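Local coordinates for reticulocyte binding protein (Streptococcus agalactiae COH1, PDB 3FAW) that is a cell-wall-anchored pullulanase of the alpha-amylase family that probably cleaves alpha-1,6 branch linkages in pullulan and related glucans, at residues A221-W227 and A239-V244; M458-D463 and R489-G493; G774-A780 and T807-V813. All blocks are in the same frame, centred on the assembly; numbering follows the deposited sequence. Where two conformers were deposited one is given.

Contact 1. Residues A221-W227 and A239-V244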
loop_
_atom_site.group_PDB
_atom_site.type_symbol
_atom_site.label_atom_id
_atom_site.label_comp_id
_atom_site.label_asym_id
_atom_site.label_seq_id
_atom_site.Cartn_x
_atom_site.Cartn_y
_atom_site.Cartn_z
ATOM N N ALA A 221 -13.740 15.176 1.011
ATOM C CA ALA A 221 -14.328 15.233 -0.329
ATOM C C ALA A 221 -14.512 13.835 -0.934
ATOM O O ALA A 221 -13.575 13.032 -0.950
ATOM C CB ALA A 221 -13.456 16.097 -1.252
ATOM N N LYS A 222 -15.719 13.560 -1.428
ATOM C CA LYS A 222 -16.066 12.252 -1.988
ATOM C C LYS A 222 -15.799 12.159 -3.490
ATOM O O LYS A 222 -15.788 11.065 -4.054
ATOM C CB LYS A 222 -17.536 11.921 -1.698
ATOM C CG LYS A 222 -17.917 11.947 -0.210
ATOM C CD LYS A 222 -17.085 10.974 0.628
ATOM C CE LYS A 222 -17.482 11.012 2.094
ATOM N NZ LYS A 222 -17.202 12.337 2.720
ATOM N N SER A 223 -15.617 13.306 -4.140
ATOM C CA SER A 223 -15.129 13.352 -5.520
ATOM C C SER A 223 -14.497 14.715 -5.809
ATOM O O SER A 223 -14.464 15.591 -4.936
ATOM C CB SER A 223 -16.247 13.041 -6.529
ATOM O OG SER A 223 -15.708 12.728 -7.812
ATOM N N LEU A 224 -13.981 14.874 -7.027
ATOM C CA LEU A 224 -13.216 16.058 -7.409
ATOM C C LEU A 224 -13.469 16.462 -8.859
ATOM O O LEU A 224 -13.946 15.660 -9.665
ATOM C CB LEU A 224 -11.713 15.801 -7.252
ATOM C CG LEU A 224 -11.152 15.262 -5.931
ATOM C CD1 LEU A 224 -9.724 14.781 -6.143
ATOM C CD2 LEU A 224 -11.212 16.311 -4.821
ATOM N N ALA A 225 -13.129 17.710 -9.175
ATOM C CA ALA A 225 -13.072 18.181 -10.558
ATOM C C ALA A 225 -11.892 17.525 -11.266
ATOM O O ALA A 225 -10.911 17.157 -10.619
ATOM C CB ALA A 225 -12.931 19.697 -10.601
ATOM N N GLU A 226 -11.994 17.372 -12.586
ATOM C CA GLU A 226 -10.880 16.855 -13.386
ATOM C C GLU A 226 -9.606 17.622 -13.023
ATOM O O GLU A 226 -9.626 18.849 -12.903
ATOM C CB GLU A 226 -11.172 16.921 -14.897
ATOM C CG GLU A 226 -11.234 18.325 -15.540
ATOM C CD GLU A 226 -12.445 19.154 -15.124
ATOM O OE1 GLU A 226 -13.395 18.607 -14.522
ATOM O OE2 GLU A 226 -12.447 20.368 -15.404
ATOM N N TRP A 227 -8.515 16.887 -12.824
ATOM C CA TRP A 227 -7.299 17.438 -12.218
ATOM C C TRP A 227 -6.098 17.349 -13.160
ATOM O O TRP A 227 -5.818 16.298 -13.748
ATOM C CB TRP A 227 -7.012 16.717 -10.893
ATOM C CG TRP A 227 -5.712 17.073 -10.228
ATOM C CD1 TRP A 227 -4.708 16.212 -9.894
ATOM C CD2 TRP A 227 -5.277 18.376 -9.810
ATOM N NE1 TRP A 227 -3.676 16.897 -9.299
ATOM C CE2 TRP A 227 -3.997 18.224 -9.234
ATOM C CE3 TRP A 227 -5.840 19.657 -9.872
ATOM C CZ2 TRP A 227 -3.271 19.302 -8.721
ATOM C CZ3 TRP A 227 -5.118 20.728 -9.362
ATOM C CH2 TRP A 227 -3.846 20.543 -8.793
ATOM N N ALA A 239 -6.604 20.204 -6.268
ATOM C CA ALA A 239 -7.831 19.892 -6.988
ATOM C C ALA A 239 -8.997 20.516 -6.221
ATOM O O ALA A 239 -8.849 20.913 -5.059
ATOM C CB ALA A 239 -8.011 18.382 -7.116
ATOM N N LYS A 240 -10.146 20.618 -6.879
ATOM C CA LYS A 240 -11.341 21.156 -6.250
ATOM C C LYS A 240 -12.272 20.008 -5.870
ATOM O O LYS A 240 -12.427 19.048 -6.630
ATOM C CB LYS A 240 -12.048 22.133 -7.195
ATOM C CG LYS A 240 -11.196 23.314 -7.632
ATOM C CD LYS A 240 -11.975 24.249 -8.552
ATOM C CE LYS A 240 -11.093 25.353 -9.123
ATOM N NZ LYS A 240 -10.173 24.846 -10.195
ATOM N N ALA A 241 -12.882 20.099 -4.693
ATOM C CA ALA A 241 -13.850 19.087 -4.258
ATOM C C ALA A 241 -15.123 19.165 -5.103
ATOM O O ALA A 241 -15.377 20.174 -5.758
ATOM C CB ALA A 241 -14.175 19.256 -2.784
ATOM N N ALA A 242 -15.911 18.094 -5.094
ATOM C CA ALA A 242 -17.149 18.037 -5.879
ATOM C C ALA A 242 -18.316 17.613 -5.002
ATOM O O ALA A 242 -18.146 16.814 -4.075
ATOM C CB ALA A 242 -16.995 17.070 -7.049
ATOM N N PHE A 243 -19.498 18.151 -5.297
ATOM C CA PHE A 243 -20.720 17.739 -4.610
ATOM C C PHE A 243 -21.294 16.511 -5.312
ATOM O O PHE A 243 -21.741 16.602 -6.455
ATOM C CB PHE A 243 -21.759 18.870 -4.580
ATOM C CG PHE A 243 -21.302 20.101 -3.841
ATOM C CD1 PHE A 243 -20.884 20.024 -2.523
ATOM C CD2 PHE A 243 -21.311 21.343 -4.462
ATOM C CE1 PHE A 243 -20.468 21.158 -1.841
ATOM C CE2 PHE A 243 -20.890 22.483 -3.785
ATOM C CZ PHE A 243 -20.472 22.389 -2.474
ATOM N N VAL A 244 -21.252 15.367 -4.626
ATOM C CA VAL A 244 -21.795 14.111 -5.145
ATOM C C VAL A 244 -22.550 13.314 -4.076
ATOM O O VAL A 244 -22.404 13.557 -2.872
ATOM C CB VAL A 244 -20.684 13.201 -5.744
ATOM C CG1 VAL A 244 -20.110 13.815 -7.013
ATOM C CG2 VAL A 244 -19.580 12.930 -4.713
HETATM O O HOH W 1 -17.975 15.768 -1.571
HETATM O O HOH W 2 -9.695 19.340 -9.522
#

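Contact 2. Residues M458-D463 and R489-G493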
loop_
_atom_site.group_PDB
_atom_site.type_symbol
_atom_site.label_atom_id
_atom_site.label_comp_id
_atom_site.label_asym_id
_atom_site.label_seq_id
_atom_site.Cartn_x
_atom_site.Cartn_y
_atom_site.Cartn_z
ATOM N N MET A 458 3.895 1.451 3.490
ATOM C CA MET A 458 4.748 1.826 4.616
ATOM C C MET A 458 3.962 1.845 5.929
ATOM O O MET A 458 3.954 2.840 6.664
ATOM C CB MET A 458 5.411 3.175 4.340
ATOM C CG MET A 458 6.277 3.160 3.087
ATOM S SD MET A 458 7.329 4.607 2.907
ATOM C CE MET A 458 8.462 4.385 4.276
ATOM N N MET A 459 3.310 0.718 6.221
ATOM C CA MET A 459 2.487 0.578 7.421
ATOM C C MET A 459 3.294 0.847 8.696
ATOM O O MET A 459 2.743 1.277 9.708
ATOM C CB MET A 459 1.865 -0.822 7.472
ATOM C CG MET A 459 0.702 -0.954 8.437
ATOM S SD MET A 459 -0.209 -2.498 8.221
ATOM C CE MET A 459 1.076 -3.690 8.603
ATOM N N GLY A 460 4.602 0.596 8.630
ATOM C CA GLY A 460 5.513 0.815 9.752
ATOM C C GLY A 460 5.709 2.263 10.176
ATOM O O GLY A 460 6.257 2.521 11.243
ATOM N N ASP A 461 5.278 3.204 9.337
ATOM C CA ASP A 461 5.231 4.620 9.711
ATOM C C ASP A 461 4.130 4.914 10.728
ATOM O O ASP A 461 4.192 5.918 11.441
ATOM C CB ASP A 461 4.992 5.504 8.473
ATOM C CG ASP A 461 6.259 5.786 7.693
ATOM O OD1 ASP A 461 7.266 5.080 7.893
ATOM O OD2 ASP A 461 6.242 6.724 6.865
ATOM N N HIS A 462 3.117 4.049 10.779
ATOM C CA HIS A 462 1.949 4.273 11.618
ATOM C C HIS A 462 2.045 3.605 12.976
ATOM O O HIS A 462 2.700 2.578 13.139
ATOM C CB HIS A 462 0.688 3.781 10.907
ATOM C CG HIS A 462 0.339 4.591 9.701
ATOM N ND1 HIS A 462 -0.184 5.835 9.590
ATOM C CD2 HIS A 462 0.554 4.146 8.415
ATOM C CE1 HIS A 462 -0.282 6.115 8.250
ATOM N NE2 HIS A 462 0.172 5.082 7.563
ATOM N N ASP A 463 1.380 4.218 13.949
ATOM C CA ASP A 463 1.138 3.601 15.239
ATOM C C ASP A 463 0.221 2.392 15.061
ATOM O O ASP A 463 -0.710 2.414 14.246
ATOM C CB ASP A 463 0.512 4.609 16.220
ATOM C CG ASP A 463 -0.776 5.227 15.691
ATOM O OD1 ASP A 463 -0.707 5.993 14.710
ATOM O OD2 ASP A 463 -1.854 4.953 16.256
ATOM N N ARG A 489 10.524 -1.489 9.302
ATOM C CA ARG A 489 10.813 -0.712 10.512
ATOM C C ARG A 489 11.235 0.708 10.153
ATOM O O ARG A 489 12.427 1.025 10.086
ATOM C CB ARG A 489 11.890 -1.409 11.344
ATOM C CG ARG A 489 11.459 -2.771 11.844
ATOM C CD ARG A 489 12.598 -3.539 12.481
ATOM N NE ARG A 489 12.177 -4.901 12.806
ATOM C CZ ARG A 489 12.191 -5.932 11.963
ATOM N NH1 ARG A 489 12.628 -5.804 10.712
ATOM N NH2 ARG A 489 11.771 -7.118 12.379
ATOM N N THR A 490 10.240 1.560 9.929
ATOM C CA THR A 490 10.460 2.919 9.429
ATOM C C THR A 490 9.914 4.032 10.347
ATOM O O THR A 490 10.025 5.210 10.013
ATOM C CB THR A 490 9.806 3.076 8.037
ATOM O OG1 THR A 490 8.404 2.812 8.137
ATOM C CG2 THR A 490 10.418 2.103 7.035
ATOM N N PHE A 491 9.344 3.672 11.498
ATOM C CA PHE A 491 8.582 4.634 12.314
ATOM C C PHE A 491 9.379 5.887 12.692
ATOM O O PHE A 491 10.536 5.800 13.109
ATOM C CB PHE A 491 8.050 3.972 13.591
ATOM C CG PHE A 491 7.142 4.864 14.404
ATOM C CD1 PHE A 491 5.805 5.011 14.059
ATOM C CD2 PHE A 491 7.627 5.558 15.508
ATOM C CE1 PHE A 491 4.962 5.836 14.799
ATOM C CE2 PHE A 491 6.794 6.383 16.256
ATOM C CZ PHE A 491 5.456 6.519 15.901
ATOM N N GLN A 492 8.744 7.048 12.547
ATOM C CA GLN A 492 9.312 8.310 13.024
ATOM C C GLN A 492 8.459 8.897 14.139
ATOM O O GLN A 492 8.956 9.145 15.235
ATOM C CB GLN A 492 9.460 9.307 11.868
ATOM C CG GLN A 492 10.450 8.855 10.801
ATOM C CD GLN A 492 11.836 8.600 11.365
ATOM O OE1 GLN A 492 12.391 7.510 11.215
ATOM N NE2 GLN A 492 12.396 9.601 12.030
ATOM N N GLY A 493 7.177 9.113 13.859
ATOM C CA GLY A 493 6.241 9.634 14.854
ATOM C C GLY A 493 6.532 11.066 15.264
ATOM O O GLY A 493 7.199 11.803 14.536
HETATM O O HOH W 3 8.337 0.997 12.268
HETATM O O HOH W 4 6.979 0.686 6.882
HETATM O O HOH W 5 6.136 7.617 11.408
#

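Contact 3. Residues G774-A780 and T807-V813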
loop_
_atom_site.group_PDB
_atom_site.type_symbol
_atom_site.label_atom_id
_atom_site.label_comp_id
_atom_site.label_asym_id
_atom_site.label_seq_id
_atom_site.Cartn_x
_atom_site.Cartn_y
_atom_site.Cartn_z
ATOM N N GLY A 774 2.941 -42.887 -4.478
ATOM C CA GLY A 774 2.043 -41.778 -4.792
ATOM C C GLY A 774 1.983 -41.413 -6.265
ATOM O O GLY A 774 2.663 -42.010 -7.097
ATOM N N GLN A 775 1.154 -40.417 -6.572
ATOM C CA GLN A 775 0.967 -39.926 -7.936
ATOM C C GLN A 775 1.678 -38.589 -8.101
ATOM O O GLN A 775 1.626 -37.745 -7.206
ATOM C CB GLN A 775 -0.522 -39.735 -8.231
ATOM C CG GLN A 775 -1.380 -40.986 -8.042
ATOM C CD GLN A 775 -2.872 -40.677 -7.917
ATOM O OE1 GLN A 775 -3.267 -39.665 -7.334
ATOM N NE2 GLN A 775 -3.705 -41.564 -8.454
ATOM N N VAL A 776 2.324 -38.394 -9.248
ATOM C CA VAL A 776 2.954 -37.114 -9.577
ATOM C C VAL A 776 1.915 -36.157 -10.159
ATOM O O VAL A 776 1.340 -36.438 -11.213
ATOM C CB VAL A 776 4.096 -37.285 -10.604
ATOM C CG1 VAL A 776 4.773 -35.935 -10.881
ATOM C CG2 VAL A 776 5.109 -38.305 -10.106
ATOM N N ILE A 777 1.673 -35.037 -9.472
ATOM C CA ILE A 777 0.719 -34.023 -9.955
ATOM C C ILE A 777 1.386 -32.725 -10.451
ATOM O O ILE A 777 0.759 -31.933 -11.162
ATOM C CB ILE A 777 -0.384 -33.720 -8.911
ATOM C CG1 ILE A 777 0.197 -33.109 -7.635
ATOM C CG2 ILE A 777 -1.159 -34.999 -8.592
ATOM C CD1 ILE A 777 -0.856 -32.512 -6.734
ATOM N N VAL A 778 2.648 -32.517 -10.078
ATOM C CA VAL A 778 3.464 -31.448 -10.659
ATOM C C VAL A 778 4.782 -32.043 -11.142
ATOM O O VAL A 778 5.448 -32.772 -10.404
ATOM C CB VAL A 778 3.755 -30.308 -9.644
ATOM C CG1 VAL A 778 4.650 -29.236 -10.265
ATOM C CG2 VAL A 778 2.463 -29.695 -9.147
ATOM N N ASP A 779 5.149 -31.743 -12.384
ATOM C CA ASP A 779 6.443 -32.170 -12.924
ATOM C C ASP A 779 7.131 -30.990 -13.618
ATOM O O ASP A 779 6.781 -29.838 -13.360
ATOM C CB ASP A 779 6.277 -33.411 -13.827
ATOM C CG ASP A 779 5.687 -33.097 -15.194
ATOM O OD1 ASP A 779 5.280 -31.947 -15.448
ATOM O OD2 ASP A 779 5.636 -34.027 -16.028
ATOM N N ALA A 780 8.109 -31.269 -14.479
ATOM C CA ALA A 780 8.862 -30.215 -15.164
ATOM C C ALA A 780 8.030 -29.426 -16.185
ATOM O O ALA A 780 8.342 -28.266 -16.481
ATOM C CB ALA A 780 10.094 -30.811 -15.839
ATOM N N THR A 807 14.094 -28.313 -11.700
ATOM C CA THR A 807 12.814 -29.018 -11.815
ATOM C C THR A 807 12.099 -29.085 -10.463
ATOM O O THR A 807 12.732 -29.310 -9.425
ATOM C CB THR A 807 13.015 -30.457 -12.350
ATOM O OG1 THR A 807 13.657 -30.408 -13.632
ATOM C CG2 THR A 807 11.683 -31.197 -12.477
ATOM N N ALA A 808 10.783 -28.875 -10.487
ATOM C CA ALA A 808 9.940 -29.031 -9.301
ATOM C C ALA A 808 9.037 -30.247 -9.473
ATOM O O ALA A 808 8.405 -30.404 -10.515
ATOM C CB ALA A 808 9.103 -27.771 -9.071
ATOM N N ILE A 809 8.987 -31.103 -8.454
ATOM C CA ILE A 809 8.104 -32.271 -8.459
ATOM C C ILE A 809 7.194 -32.270 -7.228
ATOM O O ILE A 809 7.664 -32.097 -6.106
ATOM C CB ILE A 809 8.896 -33.604 -8.480
ATOM C CG1 ILE A 809 9.949 -33.615 -9.597
ATOM C CG2 ILE A 809 7.947 -34.778 -8.669
ATOM C CD1 ILE A 809 9.371 -33.608 -10.991
ATOM N N VAL A 810 5.894 -32.464 -7.439
ATOM C CA VAL A 810 4.961 -32.645 -6.323
ATOM C C VAL A 810 4.275 -34.003 -6.444
ATOM O O VAL A 810 3.714 -34.333 -7.493
ATOM C CB VAL A 810 3.893 -31.531 -6.236
ATOM C CG1 VAL A 810 2.937 -31.803 -5.076
ATOM C CG2 VAL A 810 4.548 -30.166 -6.068
ATOM N N ILE A 811 4.341 -34.782 -5.364
ATOM C CA ILE A 811 3.690 -36.090 -5.290
ATOM C C ILE A 811 2.548 -36.051 -4.272
ATOM O O ILE A 811 2.667 -35.420 -3.223
ATOM C CB ILE A 811 4.685 -37.205 -4.886
ATOM C CG1 ILE A 811 5.895 -37.216 -5.826
ATOM C CG2 ILE A 811 4.003 -38.563 -4.919
ATOM C CD1 ILE A 811 6.916 -38.306 -5.515
ATOM N N LYS A 812 1.447 -36.725 -4.600
ATOM C CA LYS A 812 0.308 -36.884 -3.694
ATOM C C LYS A 812 0.089 -38.363 -3.378
ATOM O O LYS A 812 0.065 -39.203 -4.285
ATOM C CB LYS A 812 -0.964 -36.317 -4.334
ATOM C CG LYS A 812 -2.230 -36.466 -3.490
ATOM C CD LYS A 812 -3.482 -36.341 -4.341
ATOM C CE LYS A 812 -4.741 -36.551 -3.517
ATOM N NZ LYS A 812 -5.970 -36.502 -4.359
ATOM N N VAL A 813 -0.080 -38.670 -2.092
ATOM C CA VAL A 813 -0.492 -40.003 -1.649
ATOM C C VAL A 813 -1.882 -39.913 -1.025
ATOM O O VAL A 813 -2.045 -39.357 0.065
ATOM C CB VAL A 813 0.502 -40.600 -0.636
ATOM C CG1 VAL A 813 0.029 -41.977 -0.163
ATOM C CG2 VAL A 813 1.895 -40.692 -1.252
#

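Contact 1. Residues A221-W227 and A239-V244
W227 lays its indole across A239, and L224 touches the same alanine with CD1, while the L224 backbone makes a single bridge with A241. Strand 241-242 also pairs with strand 202-209, so the bridge joins 221-227 to the antiparallel sheet of the domain that resembles carbohydrate-binding module 48.

The indole meets A239 with one face. A239 N stands 3.5 Å from W227 CZ3, above the plane and toward the rim, while A239 CB rests on W227 CE3 at 3.7 Å. With CG anti to the W227 backbone N (chi1 174°), the indole turns back to the neighbouring segment, and W227 NE1 donates to F322 O. The L224 branches divide: CD1 reaches A239 CB at 4.1 Å and CD2 lies 3.5 Å from K240 O. That oxygen takes the A225 N-H at 3.0 Å, fairly straight at 161°, and also faces L224 CA. On the far side of the bridge, A242 N gives a more bent bond to S223 O, approaching from above the carbonyl plane.

Beyond it V244 sets CG2 against both K222 CB and S223 CB, with CG1 also close to S223 CB; helix 367-381 backs this valine through I369. Closest of the apolar side-chain pairs are A221 and A241, whose CB atoms stand 3.6 Å apart.

Contact 2. Residues M458-D463 and R489-G493
D461 and T490 meet through a single side-chain hydrogen bond, and F491 fits its ring beside the backbone of the same short turn. The two segments follow barrel strands 453-456 and 482-485, the fourth and fifth of the TIM barrel. In the alpha-amylase family, loops at this end of the barrel surround the catalytic cleft.

Among the direct polar contacts, T490 OG1 donates to D461 OD1 at a short 2.5 Å, meeting that oxygen nearly along its C-O axis. The two side chains cross at about a right angle. A chi1 of 59° tucks the T490 hydroxyl between its own backbone N and carbonyl carbon and points it at the turn. The D461 carboxylate comes back to meet it, although its CB starts off in the other direction. D461 N is used within the 3-10 turn, bonding M458 O.

Water carries the rest of the polar contact. One molecule donates to G460 O (2.8 Å) and accepts from F491 N; another links D461 O with Q492 N; a third donates to T490 OG1 and accepts weakly from G460 N.

The F491 ring meets carbonyls: G460 O lies near its plane at the edge, 4.0 Å from F491 CG, and D461 O approaches CD1 obliquely at 3.2 Å. The apolar touch is M458 CE on T490 CG2, at 4.1 Å.

T490 OG1 thus donates to D461 OD1, with W488 O a weak alternative, and accepts from water. That donor and a weak, long ion pair from R426 to D461 OD2 would probably favour a charged carboxylate.

Contact 3. Residues G774-A780 and T807-V813
V810 O is gripped by two consecutive amides of the neighbouring strand. I777 N reaches it at 2.9 Å, almost in line with the carbonyl, while V778 N makes a weaker bond at 3.3 Å. V810 N in turn bonds V778 O. Toward the other end of the strand, Q775 and K812 form a hydrogen-bonded pair: K812 N meets Q775 O at 2.8 Å in the carbonyl plane, and Q775 N returns a bond to K812 O.

Two residues, I777 and V778, thus stand opposite the single residue V810, which makes this a classic beta bulge in antiparallel strands. Strand 775-778 is an outermost strand of the five-stranded sheet in the C-terminal domain; strand 807-813 is hydrogen-bonded on its other side to strand 748-754.

The bulge shows in the side chains too. V778 and V810 lie on one face and touch through their CB atoms at 3.6 Å, crossing obliquely. I777 holds CG1 between its backbone N and carbonyl carbon (chi1 64°), which brings that carbon to 4.0 Å from V810 CG1. L700 of helix 685-703 covers both I777 and V778. V776 and I811 occupy the other face, where V776 CG1 meets I809 CG2 at 4.0 Å and F796 packs on V776 and I811. Past the bulge, I809 CD1 reaches D779 CA at 3.8 Å, and A780 CB abuts T807 CG2 at 3.7 Å.

In the fold
The three contacts follow one another along the chain, each closing before the next opens, and belong to three parts of the enzyme. Contact 2 sits nearest the chain's centre, about 13 Å away, among the barrel loops where this family keeps its catalytic cleft. Contact 1 lies 30 Å from it between centres, at the junction of the carbohydrate-binding module 48-like domain and the barrel; the side chain of A225 is about 7 Å from the calcium ion held by K165, Y202 and K363. Contact 3 is far out in the C-terminal domain, with its centre 43 Å from that of contact 2. Contacts 1 and 3 lie on opposite sides of the chain's centre, their nearest atoms about 45 Å apart.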